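Local coordinates for MutT related protein (Methanosarcina mazei, PDB 3GRN) that probably acts as a Nudix hydrolase of the MutT type, a family that generally cleaves phosphoanhydride bonds in nucleoside diphosphate derivatives, at residues A[14-19]-A[131-136]; A[22-27]-A[114-119]; A[39-44]-A[61-66]; A[54-59]-A[67-72]. All coordinates share one frame; numbering follows the deposited sequence. Where two conformers were deposited one is given.

Contact 1 (A[14-19]-A[131-136]); sequences LIRNEK and ERFDRE
The ring of F133 carries L14 on one face: methyl CD1 of L14 stands 3.9 Å from the ring centroid, 19° off the ring normal, which meets the criterion for a CH-pi contact. The methyl is displaced a little toward the rim, and its nearest ring atom is CZ of F133, 3.7 Å from CD1 of L14. The R16 guanidinium comes to the same far end of the ring differently. Its NH2 lies 3.6 Å from F133 CZ, which sits at the guanidinium edge close to that group's plane. The two planes are 32° apart, and NH2 lies oblique to the F133 ring. R16 was modelled in two conformers, so this approach holds for one of them and is the less certain half of the contact.

No hydrogen bond joins the segments. The polar end of R16 is satisfied by D91, whose carboxylate forms a salt bridge with NH2, and more weakly by the carbonyl of G93 at NH1. F133 reaches the strand because its CG is anti to the backbone N (chi1 -178°); its side chain and that of L14 approach from opposite directions, and L14 CD1 ends over the ring face.

L14 and R16 are two apart on strand 7-16 and thus on one face of the sheet, where both also touch F22 of strand 22-27. Helix 124-137 lies over that face, while I15, between them, turns to W110 and V95. Strand 7-16 is also bonded to strand 84-94, so F133 packs helix 124-137 against the end of an inner strand.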
loop_
_atom_site.group_PDB
_atom_site.type_symbol
_atom_site.label_atom_id
_atom_site.label_comp_id
_atom_site.label_asym_id
_atom_site.label_seq_id
_atom_site.Cartn_x
_atom_site.Cartn_y
_atom_site.Cartn_z
ATOM N N LEU A 14 1.617 -15.512 9.716
ATOM C CA LEU A 14 2.482 -15.868 10.840
ATOM C C LEU A 14 3.793 -16.370 10.250
ATOM O O LEU A 14 3.858 -17.470 9.690
ATOM C CB LEU A 14 1.878 -16.994 11.684
ATOM C CG LEU A 14 0.616 -16.686 12.462
ATOM C CD1 LEU A 14 0.151 -17.972 13.181
ATOM C CD2 LEU A 14 0.820 -15.556 13.456
ATOM N N ILE A 15 4.824 -15.553 10.385
ATOM C CA ILE A 15 6.120 -15.866 9.793
ATOM C C ILE A 15 7.113 -15.969 10.926
ATOM O O ILE A 15 7.271 -15.006 11.667
ATOM C CB ILE A 15 6.553 -14.763 8.825
ATOM C CG1 ILE A 15 5.561 -14.684 7.658
ATOM C CG2 ILE A 15 7.962 -15.004 8.318
ATOM C CD1 ILE A 15 5.831 -13.575 6.705
ATOM N N ARG A 16 7.808 -17.111 11.004
ATOM C CA ARG A 16 8.773 -17.360 12.085
ATOM C C ARG A 16 10.212 -17.408 11.586
ATOM O O ARG A 16 10.461 -17.715 10.426
ATOM C CB ARG A 16 8.465 -18.675 12.814
ATOM C CG ARG A 16 7.061 -18.779 13.365
ATOM C CD ARG A 16 6.786 -20.223 13.718
ATOM N NE ARG A 16 5.366 -20.499 13.890
ATOM C CZ ARG A 16 4.518 -20.746 12.896
ATOM N NH1 ARG A 16 4.930 -20.750 11.630
ATOM N NH2 ARG A 16 3.244 -20.981 13.174
ATOM N N ASN A 17 11.145 -17.099 12.486
ATOM C CA ASN A 17 12.566 -17.226 12.189
ATOM C C ASN A 17 13.078 -18.584 12.653
ATOM O O ASN A 17 12.298 -19.410 13.140
ATOM C CB ASN A 17 13.384 -16.067 12.798
ATOM C CG ASN A 17 13.315 -15.992 14.336
ATOM O OD1 ASN A 17 12.794 -16.878 15.017
ATOM N ND2 ASN A 17 13.857 -14.909 14.879
ATOM N N GLU A 18 14.391 -18.790 12.543
ATOM C CA GLU A 18 15.043 -20.036 12.980
ATOM C C GLU A 18 14.758 -20.403 14.444
ATOM O O GLU A 18 14.744 -21.586 14.801
ATOM C CB GLU A 18 16.556 -19.949 12.760
ATOM C CG GLU A 18 16.952 -19.413 11.385
ATOM C CD GLU A 18 17.310 -17.923 11.389
ATOM O OE1 GLU A 18 16.454 -17.085 11.756
ATOM O OE2 GLU A 18 18.451 -17.585 11.007
ATOM N N LYS A 19 14.527 -19.384 15.269
ATOM C CA LYS A 19 14.241 -19.546 16.686
ATOM C C LYS A 19 12.749 -19.741 16.995
ATOM O O LYS A 19 12.389 -20.000 18.148
ATOM C CB LYS A 19 14.783 -18.347 17.458
ATOM C CG LYS A 19 16.307 -18.286 17.514
ATOM C CD LYS A 19 16.830 -16.880 17.825
ATOM C CE LYS A 19 16.820 -15.964 16.591
ATOM N NZ LYS A 19 17.424 -16.593 15.373
ATOM N N GLU A 131 -3.281 -16.052 21.934
ATOM C CA GLU A 131 -3.686 -16.861 23.084
ATOM C C GLU A 131 -4.472 -18.094 22.631
ATOM O O GLU A 131 -4.256 -19.193 23.128
ATOM C CB GLU A 131 -4.500 -16.025 24.074
ATOM C CG GLU A 131 -4.095 -16.216 25.541
ATOM C CD GLU A 131 -4.014 -17.679 25.964
ATOM O OE1 GLU A 131 -5.056 -18.370 25.941
ATOM O OE2 GLU A 131 -2.904 -18.139 26.317
ATOM N N ARG A 132 -5.354 -17.900 21.653
ATOM C CA ARG A 132 -6.143 -18.965 21.053
ATOM C C ARG A 132 -5.271 -19.910 20.206
ATOM O O ARG A 132 -5.384 -21.127 20.324
ATOM C CB ARG A 132 -7.278 -18.320 20.228
ATOM C CG ARG A 132 -8.143 -19.236 19.402
ATOM C CD ARG A 132 -9.377 -18.474 18.850
ATOM N NE ARG A 132 -9.050 -17.358 17.941
ATOM C CZ ARG A 132 -9.157 -16.066 18.257
ATOM N NH1 ARG A 132 -9.573 -15.709 19.465
ATOM N NH2 ARG A 132 -8.847 -15.123 17.374
ATOM N N PHE A 133 -4.391 -19.349 19.370
ATOM C CA PHE A 133 -3.452 -20.133 18.557
ATOM C C PHE A 133 -2.586 -21.067 19.421
ATOM O O PHE A 133 -2.395 -22.233 19.079
ATOM C CB PHE A 133 -2.565 -19.189 17.747
ATOM C CG PHE A 133 -1.599 -19.881 16.833
ATOM C CD1 PHE A 133 -2.040 -20.479 15.653
ATOM C CD2 PHE A 133 -0.236 -19.916 17.143
ATOM C CE1 PHE A 133 -1.139 -21.106 14.793
ATOM C CE2 PHE A 133 0.671 -20.532 16.288
ATOM C CZ PHE A 133 0.218 -21.135 15.117
ATOM N N ASP A 134 -2.082 -20.527 20.528
ATOM C CA ASP A 134 -1.236 -21.259 21.482
ATOM C C ASP A 134 -1.961 -22.480 22.062
ATOM O O ASP A 134 -1.390 -23.575 22.138
ATOM C CB ASP A 134 -0.788 -20.319 22.607
ATOM C CG ASP A 134 0.127 -20.997 23.638
ATOM O OD1 ASP A 134 1.008 -21.801 23.256
ATOM O OD2 ASP A 134 -0.025 -20.692 24.841
ATOM N N ARG A 135 -3.220 -22.290 22.446
ATOM C CA ARG A 135 -4.005 -23.381 23.017
ATOM C C ARG A 135 -4.432 -24.423 21.971
ATOM O O ARG A 135 -4.571 -25.601 22.293
ATOM C CB ARG A 135 -5.181 -22.852 23.859
ATOM C CG ARG A 135 -6.518 -22.702 23.143
ATOM C CD ARG A 135 -7.634 -22.394 24.132
ATOM N NE ARG A 135 -7.663 -20.980 24.505
ATOM C CZ ARG A 135 -8.476 -20.079 23.960
ATOM N NH1 ARG A 135 -9.345 -20.440 23.021
ATOM N NH2 ARG A 135 -8.425 -18.816 24.361
ATOM N N GLU A 136 -4.599 -24.008 20.715
ATOM C CA GLU A 136 -4.957 -24.959 19.666
ATOM C C GLU A 136 -3.752 -25.764 19.149
ATOM O O GLU A 136 -3.925 -26.831 18.555
ATOM C CB GLU A 136 -5.749 -24.279 18.532
ATOM C CG GLU A 136 -7.051 -23.631 19.043
ATOM C CD GLU A 136 -7.861 -22.903 17.973
ATOM O OE1 GLU A 136 -7.375 -22.745 16.827
ATOM O OE2 GLU A 136 -9.001 -22.488 18.293
#

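Contact 2 (A[22-27]-A[114-119]); sequences FLLLRR and EKILGM
F22, the first residue of strand 22-27, meets I116 at the end of helix 113-116, a contact within the alpha/beta/alpha sandwich of the Nudix fold. The closest pair is F22 CD2 to I116 CD1, 3.9 Å, and the same methyl lies 4.1 Å from F22 CB. The two side chains cross at about a right angle, the ring meeting the methyl obliquely, and CD1 touches both CB and ring atom CD2. F130 of helix 124-137 packs edge-to-face with the F22 ring and also touches I116, tying the short helix to the long one.

L23 turns its side chain to the other face of the sheet. L24 returns to the first face and has two partners. Toward I116 the approach is loose, 4.4 Å from L24 CD1 to I116 CG1. Toward M119 it is closer, the two side chains meeting tip to tip. Around them L122 touches both L24 and I116, and W38 and L40 of the neighbouring strand line the side of L24; the contact is wholly apolar.

M119 can reach back to the strand because the chain reverses after the helix. L117 is the centre of an inverse gamma turn, with a weak bond from G118 N to I116 O. The M119 side chain then bends at its last torsion (chi3 -69°), bringing its terminal methyl CE to 3.6 Å from L24 CD1, with M119 SD 4.0 Å from L24 CD1.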
loop_
_atom_site.group_PDB
_atom_site.type_symbol
_atom_site.label_atom_id
_atom_site.label_comp_id
_atom_site.label_asym_id
_atom_site.label_seq_id
_atom_site.Cartn_x
_atom_site.Cartn_y
_atom_site.Cartn_z
ATOM N N PHE A 22 7.993 -14.801 16.135
ATOM C CA PHE A 22 7.096 -14.287 15.083
ATOM C C PHE A 22 7.451 -12.885 14.614
ATOM O O PHE A 22 7.805 -12.024 15.407
ATOM C CB PHE A 22 5.641 -14.276 15.573
ATOM C CG PHE A 22 5.096 -15.645 15.879
ATOM C CD1 PHE A 22 4.503 -16.409 14.892
ATOM C CD2 PHE A 22 5.185 -16.164 17.170
ATOM C CE1 PHE A 22 3.994 -17.678 15.171
ATOM C CE2 PHE A 22 4.689 -17.428 17.461
ATOM C CZ PHE A 22 4.090 -18.183 16.467
ATOM N N LEU A 23 7.293 -12.660 13.319
ATOM C CA LEU A 23 7.558 -11.351 12.727
ATOM C C LEU A 23 6.414 -10.386 13.002
ATOM O O LEU A 23 5.276 -10.607 12.548
ATOM C CB LEU A 23 7.778 -11.485 11.209
ATOM C CG LEU A 23 8.086 -10.175 10.459
ATOM C CD1 LEU A 23 9.267 -9.391 11.030
ATOM C CD2 LEU A 23 8.239 -10.412 8.945
ATOM N N LEU A 24 6.722 -9.313 13.736
ATOM C CA LEU A 24 5.778 -8.204 13.909
ATOM C C LEU A 24 6.329 -6.934 13.261
ATOM O O LEU A 24 7.543 -6.750 13.175
ATOM C CB LEU A 24 5.456 -7.934 15.380
ATOM C CG LEU A 24 5.061 -9.119 16.245
ATOM C CD1 LEU A 24 4.660 -8.613 17.623
ATOM C CD2 LEU A 24 3.939 -9.896 15.623
ATOM N N LEU A 25 5.430 -6.069 12.816
ATOM C CA LEU A 25 5.806 -4.833 12.138
ATOM C C LEU A 25 5.086 -3.684 12.815
ATOM O O LEU A 25 3.918 -3.816 13.159
ATOM C CB LEU A 25 5.319 -4.891 10.694
ATOM C CG LEU A 25 5.674 -6.119 9.861
ATOM C CD1 LEU A 25 5.023 -5.966 8.464
ATOM C CD2 LEU A 25 7.158 -6.228 9.743
ATOM N N ARG A 26 5.765 -2.551 12.984
ATOM C CA ARG A 26 5.101 -1.374 13.551
ATOM C C ARG A 26 4.661 -0.426 12.462
ATOM O O ARG A 26 5.475 -0.026 11.650
ATOM C CB ARG A 26 6.002 -0.661 14.555
ATOM C CG ARG A 26 5.261 0.460 15.268
ATOM C CD ARG A 26 5.922 0.880 16.546
ATOM N NE ARG A 26 6.917 1.916 16.337
ATOM C CZ ARG A 26 6.664 3.224 16.230
ATOM N NH1 ARG A 26 7.670 4.065 16.046
ATOM N NH2 ARG A 26 5.422 3.708 16.283
ATOM N N ARG A 27 3.391 -0.031 12.479
ATOM C CA ARG A 27 2.763 0.747 11.423
ATOM C C ARG A 27 3.251 2.200 11.427
ATOM O O ARG A 27 3.552 2.736 12.485
ATOM C CB ARG A 27 1.249 0.725 11.584
ATOM C CG ARG A 27 0.622 -0.658 11.451
ATOM C CD ARG A 27 -0.887 -0.659 11.775
ATOM N NE ARG A 27 -1.688 0.133 10.834
ATOM C CZ ARG A 27 -2.097 -0.287 9.636
ATOM N NH1 ARG A 27 -1.786 -1.503 9.205
ATOM N NH2 ARG A 27 -2.810 0.516 8.854
ATOM N N GLU A 114 5.769 -16.028 24.184
ATOM C CA GLU A 114 5.787 -15.569 25.579
ATOM C C GLU A 114 5.757 -14.047 25.694
ATOM O O GLU A 114 4.947 -13.506 26.447
ATOM C CB GLU A 114 7.003 -16.125 26.324
ATOM C CG GLU A 114 6.946 -15.912 27.833
ATOM C CD GLU A 114 8.320 -15.875 28.492
ATOM O OE1 GLU A 114 8.376 -16.005 29.735
ATOM O OE2 GLU A 114 9.338 -15.710 27.779
ATOM N N LYS A 115 6.619 -13.358 24.939
ATOM C CA LYS A 115 6.652 -11.896 24.999
ATOM C C LYS A 115 5.407 -11.282 24.367
ATOM O O LYS A 115 4.949 -10.235 24.819
ATOM C CB LYS A 115 7.914 -11.301 24.356
ATOM C CG LYS A 115 9.250 -11.993 24.652
ATOM C CD LYS A 115 9.701 -11.897 26.094
ATOM C CE LYS A 115 11.030 -12.625 26.276
ATOM N NZ LYS A 115 11.233 -13.101 27.671
ATOM N N ILE A 116 4.873 -11.921 23.320
ATOM C CA ILE A 116 3.588 -11.509 22.734
ATOM C C ILE A 116 2.467 -11.544 23.790
ATOM O O ILE A 116 1.693 -10.587 23.927
ATOM C CB ILE A 116 3.211 -12.349 21.468
ATOM C CG1 ILE A 116 4.140 -12.020 20.285
ATOM C CG2 ILE A 116 1.770 -12.108 21.084
ATOM C CD1 ILE A 116 4.048 -13.000 19.102
ATOM N N LEU A 117 2.405 -12.639 24.546
ATOM C CA LEU A 117 1.485 -12.754 25.680
ATOM C C LEU A 117 2.145 -12.138 26.927
ATOM O O LEU A 117 2.388 -12.818 27.932
ATOM C CB LEU A 117 1.108 -14.223 25.908
ATOM C CG LEU A 117 0.662 -15.051 24.697
ATOM C CD1 LEU A 117 0.644 -16.549 25.012
ATOM C CD2 LEU A 117 -0.694 -14.587 24.156
ATOM N N GLY A 118 2.442 -10.844 26.833
ATOM C CA GLY A 118 3.221 -10.114 27.835
ATOM C C GLY A 118 3.542 -8.730 27.307
ATOM O O GLY A 118 4.123 -7.903 28.012
ATOM N N MET A 119 3.151 -8.490 26.053
ATOM C CA MET A 119 3.353 -7.214 25.363
ATOM C C MET A 119 2.262 -6.235 25.824
ATOM O O MET A 119 1.525 -6.519 26.769
ATOM C CB MET A 119 3.316 -7.428 23.831
ATOM C CG MET A 119 4.252 -6.536 22.988
ATOM S SD MET A 119 4.292 -6.924 21.206
ATOM C CE MET A 119 5.087 -8.476 21.242
#

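Contact 3 (A[39-44]-A[61-66])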
loop_
_atom_site.group_PDB
_atom_site.type_symbol
_atom_site.label_atom_id
_atom_site.label_comp_id
_atom_site.label_asym_id
_atom_site.label_seq_id
_atom_site.Cartn_x
_atom_site.Cartn_y
_atom_site.Cartn_z
ATOM N N ASP A 39 1.658 -4.757 14.382
ATOM C CA ASP A 39 0.752 -5.460 13.481
ATOM C C ASP A 39 1.439 -6.741 12.964
ATOM O O ASP A 39 2.655 -6.894 13.102
ATOM C CB ASP A 39 0.405 -4.523 12.308
ATOM C CG ASP A 39 -0.965 -4.799 11.699
ATOM O OD1 ASP A 39 -1.529 -5.878 11.931
ATOM O OD2 ASP A 39 -1.490 -3.929 10.968
ATOM N N LEU A 40 0.680 -7.636 12.345
ATOM C CA LEU A 40 1.265 -8.754 11.622
ATOM C C LEU A 40 1.395 -8.305 10.180
ATOM O O LEU A 40 0.632 -7.409 9.740
ATOM C CB LEU A 40 0.365 -9.991 11.682
ATOM C CG LEU A 40 0.206 -10.757 12.996
ATOM C CD1 LEU A 40 -0.773 -11.896 12.807
ATOM C CD2 LEU A 40 1.553 -11.333 13.428
ATOM N N PRO A 41 2.297 -8.952 9.410
ATOM C CA PRO A 41 2.308 -8.721 7.959
ATOM C C PRO A 41 0.975 -9.132 7.358
ATOM O O PRO A 41 0.427 -10.145 7.755
ATOM C CB PRO A 41 3.398 -9.675 7.459
ATOM C CG PRO A 41 4.242 -9.926 8.625
ATOM C CD PRO A 41 3.357 -9.894 9.815
ATOM N N GLY A 42 0.439 -8.306 6.481
ATOM C CA GLY A 42 -0.833 -8.617 5.819
ATOM C C GLY A 42 -1.609 -7.365 5.527
ATOM O O GLY A 42 -1.077 -6.252 5.661
ATOM N N GLY A 43 -2.871 -7.524 5.133
ATOM C CA GLY A 43 -3.698 -6.362 4.839
ATOM C C GLY A 43 -4.917 -6.769 4.055
ATOM O O GLY A 43 -5.228 -7.964 3.977
ATOM N N LYS A 44 -5.545 -5.780 3.411
ATOM C CA LYS A 44 -6.829 -5.996 2.731
ATOM C C LYS A 44 -6.704 -6.833 1.457
ATOM O O LYS A 44 -5.757 -6.664 0.665
ATOM C CB LYS A 44 -7.509 -4.659 2.405
ATOM C CG LYS A 44 -7.571 -3.660 3.541
ATOM C CD LYS A 44 -8.230 -2.363 3.054
ATOM C CE LYS A 44 -8.334 -1.313 4.148
ATOM N NZ LYS A 44 -7.234 -0.312 4.112
ATOM N N GLU A 61 5.141 -7.227 -0.427
ATOM C CA GLU A 61 5.203 -5.768 -0.502
ATOM C C GLU A 61 5.617 -5.133 0.808
ATOM O O GLU A 61 6.267 -4.100 0.805
ATOM C CB GLU A 61 3.874 -5.183 -0.976
ATOM C CG GLU A 61 3.541 -5.593 -2.387
ATOM C CD GLU A 61 2.364 -4.831 -2.968
ATOM O OE1 GLU A 61 1.730 -4.028 -2.227
ATOM O OE2 GLU A 61 2.080 -5.056 -4.168
ATOM N N GLU A 62 5.292 -5.786 1.936
ATOM C CA GLU A 62 5.580 -5.192 3.239
ATOM C C GLU A 62 6.952 -5.536 3.798
ATOM O O GLU A 62 7.480 -4.815 4.648
ATOM C CB GLU A 62 4.516 -5.603 4.241
ATOM C CG GLU A 62 3.148 -5.040 3.842
ATOM C CD GLU A 62 2.048 -5.402 4.775
ATOM O OE1 GLU A 62 2.251 -6.267 5.643
ATOM O OE2 GLU A 62 0.966 -4.808 4.617
ATOM N N THR A 63 7.484 -6.686 3.373
ATOM C CA THR A 63 8.684 -7.237 4.019
ATOM C C THR A 63 9.768 -7.729 3.051
ATOM O O THR A 63 10.878 -8.014 3.487
ATOM C CB THR A 63 8.359 -8.452 4.930
ATOM O OG1 THR A 63 8.047 -9.584 4.118
ATOM C CG2 THR A 63 7.203 -8.173 5.960
ATOM N N GLY A 64 9.458 -7.875 1.766
ATOM C CA GLY A 64 10.458 -8.422 0.816
ATOM C C GLY A 64 10.498 -9.953 0.799
ATOM O O GLY A 64 11.241 -10.553 0.006
ATOM N N ILE A 65 9.727 -10.588 1.684
ATOM C CA ILE A 65 9.701 -12.048 1.791
ATOM C C ILE A 65 8.816 -12.676 0.732
ATOM O O ILE A 65 7.654 -12.293 0.571
ATOM C CB ILE A 65 9.281 -12.514 3.222
ATOM C CG1 ILE A 65 10.319 -12.022 4.247
ATOM C CG2 ILE A 65 9.114 -14.070 3.311
ATOM C CD1 ILE A 65 9.892 -12.123 5.683
ATOM N N THR A 66 9.371 -13.651 0.007
ATOM C CA THR A 66 8.563 -14.458 -0.896
ATOM C C THR A 66 8.129 -15.704 -0.127
ATOM O O THR A 66 8.970 -16.519 0.301
ATOM C CB THR A 66 9.348 -14.883 -2.148
ATOM O OG1 THR A 66 9.796 -13.721 -2.848
ATOM C CG2 THR A 66 8.462 -15.718 -3.079
#
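E62, near the end of helix 51-63, reaches across to G42. It belongs to the Nudix box, the sequence pattern that residues 43-64 match and that in this family usually shapes the metal and pyrophosphate site; G42 immediately precedes it. The E62 chain is fully extended beyond CG, after a first torsion that sets CG beside the backbone N. This delivers the carboxylate end-on to the strand. Its OE1 accepts from G42 N at 2.9 Å, with a fairly straight angle of 160° at the hydrogen; the donor comes from the syn side, tilted 31° out of the carboxylate plane. OE1 also rests 3.4 Å from P41 CA. E58 and E104 bring carboxylate oxygens near E62 OE2, consistent with the acidic site of Nudix enzymes. A glycerol, probably from the crystallisation liquor, lies about 4 Å from the E62 side chain.

T63 CG2 stands 4.4 Å from CG of P41; L23, L25 and V59 also press on the proline. E61 OE2 accepts a hydrogen bond from the backbone N of A35 of the second subunit. The T63 hydroxyl sits between its backbone N and carbonyl carbon (chi1 73°), where it donates to V59 O. An ST turn follows, T63 OG1 accepting from I65 N at 3.1 Å.

Contact 4 (A[54-59]-A[67-72]); sequences GVAREV and MVPGDI
M67 lies across V55 and V59, one helical turn apart on helix 51-63, the helix of the Nudix box, and the contact joins that helix to the loop before strand 72-79. Both valines meet the methionine at about a right angle: V55 CG1 and CG2 and V59 CG2 meet its CE, while V59 CG1 lies alongside CG. M67 places CG in the crowded position between the backbone N and the carbonyl carbon (chi1 85°), then runs extended, so that its terminal methyl is carried to V55 and V59 on the helix.

There CE is straddled by both methyls of V55, 3.5 Å from CG1 and 3.5 Å from CG2 of that residue. These separations are shorter than usual for carbons and mark a tight fit. V59 closes on the same methyl less tightly, with its CG2 3.8 Å from M67 CE. P69 follows a different course: its ring and the V55 side chain slide past one another in opposite directions, again closely, with P69 CG 3.5 Å from V55 CG1. V55 CG1 thus touches M67 and P69 at once, the two contacts about 70° apart at that methyl, while V11 and A13 of strand 7-16 and F90 of strand 84-94 bound the cluster on the sheet side. K52 bonds the carbonyls of P69 and G70.

A56 CB lies 3.6 Å from M67 O. A water links helix to loop, donating to A56 O at 2.7 Å and accepting from M67 N at 2.9 Å.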
loop_
_atom_site.group_PDB
_atom_site.type_symbol
_atom_site.label_atom_id
_atom_site.label_comp_id
_atom_site.label_asym_id
_atom_site.label_seq_id
_atom_site.Cartn_x
_atom_site.Cartn_y
_atom_site.Cartn_z
ATOM N N GLY A 54 -3.574 -13.039 -2.030
ATOM C CA GLY A 54 -3.543 -11.838 -1.214
ATOM C C GLY A 54 -2.464 -11.834 -0.149
ATOM O O GLY A 54 -1.734 -10.857 0.001
ATOM N N VAL A 55 -2.356 -12.928 0.591
ATOM C CA VAL A 55 -1.402 -12.904 1.697
ATOM C C VAL A 55 0.040 -12.921 1.164
ATOM O O VAL A 55 0.878 -12.196 1.701
ATOM C CB VAL A 55 -1.727 -13.965 2.785
ATOM C CG1 VAL A 55 -1.482 -15.346 2.275
ATOM C CG2 VAL A 55 -1.020 -13.641 4.098
ATOM N N ALA A 56 0.307 -13.665 0.094
ATOM C CA ALA A 56 1.667 -13.660 -0.485
ATOM C C ALA A 56 2.045 -12.256 -1.018
ATOM O O ALA A 56 3.159 -11.795 -0.794
ATOM C CB ALA A 56 1.810 -14.724 -1.562
ATOM N N ARG A 57 1.087 -11.593 -1.674
ATOM C CA ARG A 57 1.250 -10.232 -2.213
ATOM C C ARG A 57 1.541 -9.247 -1.094
ATOM O O ARG A 57 2.491 -8.483 -1.174
ATOM C CB ARG A 57 -0.020 -9.807 -2.955
ATOM C CG ARG A 57 0.023 -8.366 -3.460
ATOM C CD ARG A 57 -1.313 -7.910 -4.053
ATOM N NE ARG A 57 -2.473 -8.124 -3.174
ATOM C CZ ARG A 57 -2.868 -7.334 -2.188
ATOM N NH1 ARG A 57 -2.196 -6.232 -1.851
ATOM N NH2 ARG A 57 -3.960 -7.669 -1.503
ATOM N N GLU A 58 0.730 -9.284 -0.034
ATOM C CA GLU A 58 0.929 -8.389 1.120
ATOM C C GLU A 58 2.259 -8.614 1.836
ATOM O O GLU A 58 2.938 -7.657 2.209
ATOM C CB GLU A 58 -0.241 -8.534 2.084
ATOM C CG GLU A 58 -1.523 -7.956 1.477
ATOM C CD GLU A 58 -1.653 -6.433 1.549
ATOM O OE1 GLU A 58 -0.777 -5.753 2.119
ATOM O OE2 GLU A 58 -2.671 -5.911 1.029
ATOM N N VAL A 59 2.622 -9.866 2.030
ATOM C CA VAL A 59 3.884 -10.193 2.683
ATOM C C VAL A 59 5.068 -9.704 1.843
ATOM O O VAL A 59 5.954 -9.053 2.391
ATOM C CB VAL A 59 3.980 -11.671 2.991
ATOM C CG1 VAL A 59 5.404 -12.050 3.363
ATOM C CG2 VAL A 59 3.023 -11.973 4.134
ATOM N N MET A 67 6.819 -15.814 0.073
ATOM C CA MET A 67 6.245 -16.926 0.808
ATOM C C MET A 67 5.190 -17.643 -0.045
ATOM O O MET A 67 4.462 -17.010 -0.815
ATOM C CB MET A 67 5.669 -16.427 2.155
ATOM C CG MET A 67 4.218 -15.863 2.104
ATOM S SD MET A 67 3.400 -16.154 3.675
ATOM C CE MET A 67 1.842 -15.473 3.293
ATOM N N VAL A 68 5.131 -18.965 0.076
ATOM C CA VAL A 68 3.946 -19.701 -0.338
ATOM C C VAL A 68 3.174 -20.038 0.947
ATOM O O VAL A 68 3.708 -20.688 1.851
ATOM C CB VAL A 68 4.250 -20.932 -1.274
ATOM C CG1 VAL A 68 5.405 -21.781 -0.765
ATOM C CG2 VAL A 68 2.993 -21.780 -1.506
ATOM N N PRO A 69 1.944 -19.510 1.062
ATOM C CA PRO A 69 1.166 -19.655 2.292
ATOM C C PRO A 69 0.854 -21.118 2.569
ATOM O O PRO A 69 0.511 -21.854 1.645
ATOM C CB PRO A 69 -0.132 -18.900 1.979
ATOM C CG PRO A 69 0.201 -18.025 0.813
ATOM C CD PRO A 69 1.224 -18.739 0.030
ATOM N N GLY A 70 0.999 -21.519 3.831
ATOM C CA GLY A 70 0.669 -22.864 4.264
ATOM C C GLY A 70 -0.773 -22.904 4.737
ATOM O O GLY A 70 -1.649 -22.247 4.175
ATOM N N ASP A 71 -1.028 -23.662 5.789
ATOM C CA ASP A 71 -2.397 -23.853 6.241
ATOM C C ASP A 71 -2.958 -22.590 6.914
ATOM O O ASP A 71 -2.213 -21.719 7.368
ATOM C CB ASP A 71 -2.454 -25.013 7.231
ATOM C CG ASP A 71 -2.038 -26.338 6.609
ATOM O OD1 ASP A 71 -2.366 -26.585 5.425
ATOM O OD2 ASP A 71 -1.391 -27.136 7.320
ATOM N N ILE A 72 -4.280 -22.515 7.003
ATOM C CA ILE A 72 -4.908 -21.444 7.782
ATOM C C ILE A 72 -4.640 -21.656 9.267
ATOM O O ILE A 72 -4.791 -22.771 9.767
ATOM C CB ILE A 72 -6.420 -21.394 7.510
ATOM C CG1 ILE A 72 -6.682 -21.029 6.054
ATOM C CG2 ILE A 72 -7.106 -20.416 8.463
ATOM C CD1 ILE A 72 -7.980 -21.578 5.542
HETATM O O HOH W 1 5.304 -13.349 -0.417
#

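All four contacts are buried, but they fall on two faces of one sheet. Contacts 1 and 2 serve the face covered by helices 113-116 and 124-137, with L14 and F22 touching between them; contacts 3 and 4 share helix 51-63 on the other, where V59 of contact 4 meets I15 of contact 1. Contact 2 is wholly apolar, with a methionine among its side chains, and contact 1 adds the rim of an arginine. Contact 4 is tighter and includes a water bridge. Contact 3, about 7 Å from the chain centre and the most central, is the polar exception, a carboxylate on backbone. R57 links it to contact 4, its NH2 bonding K44 O.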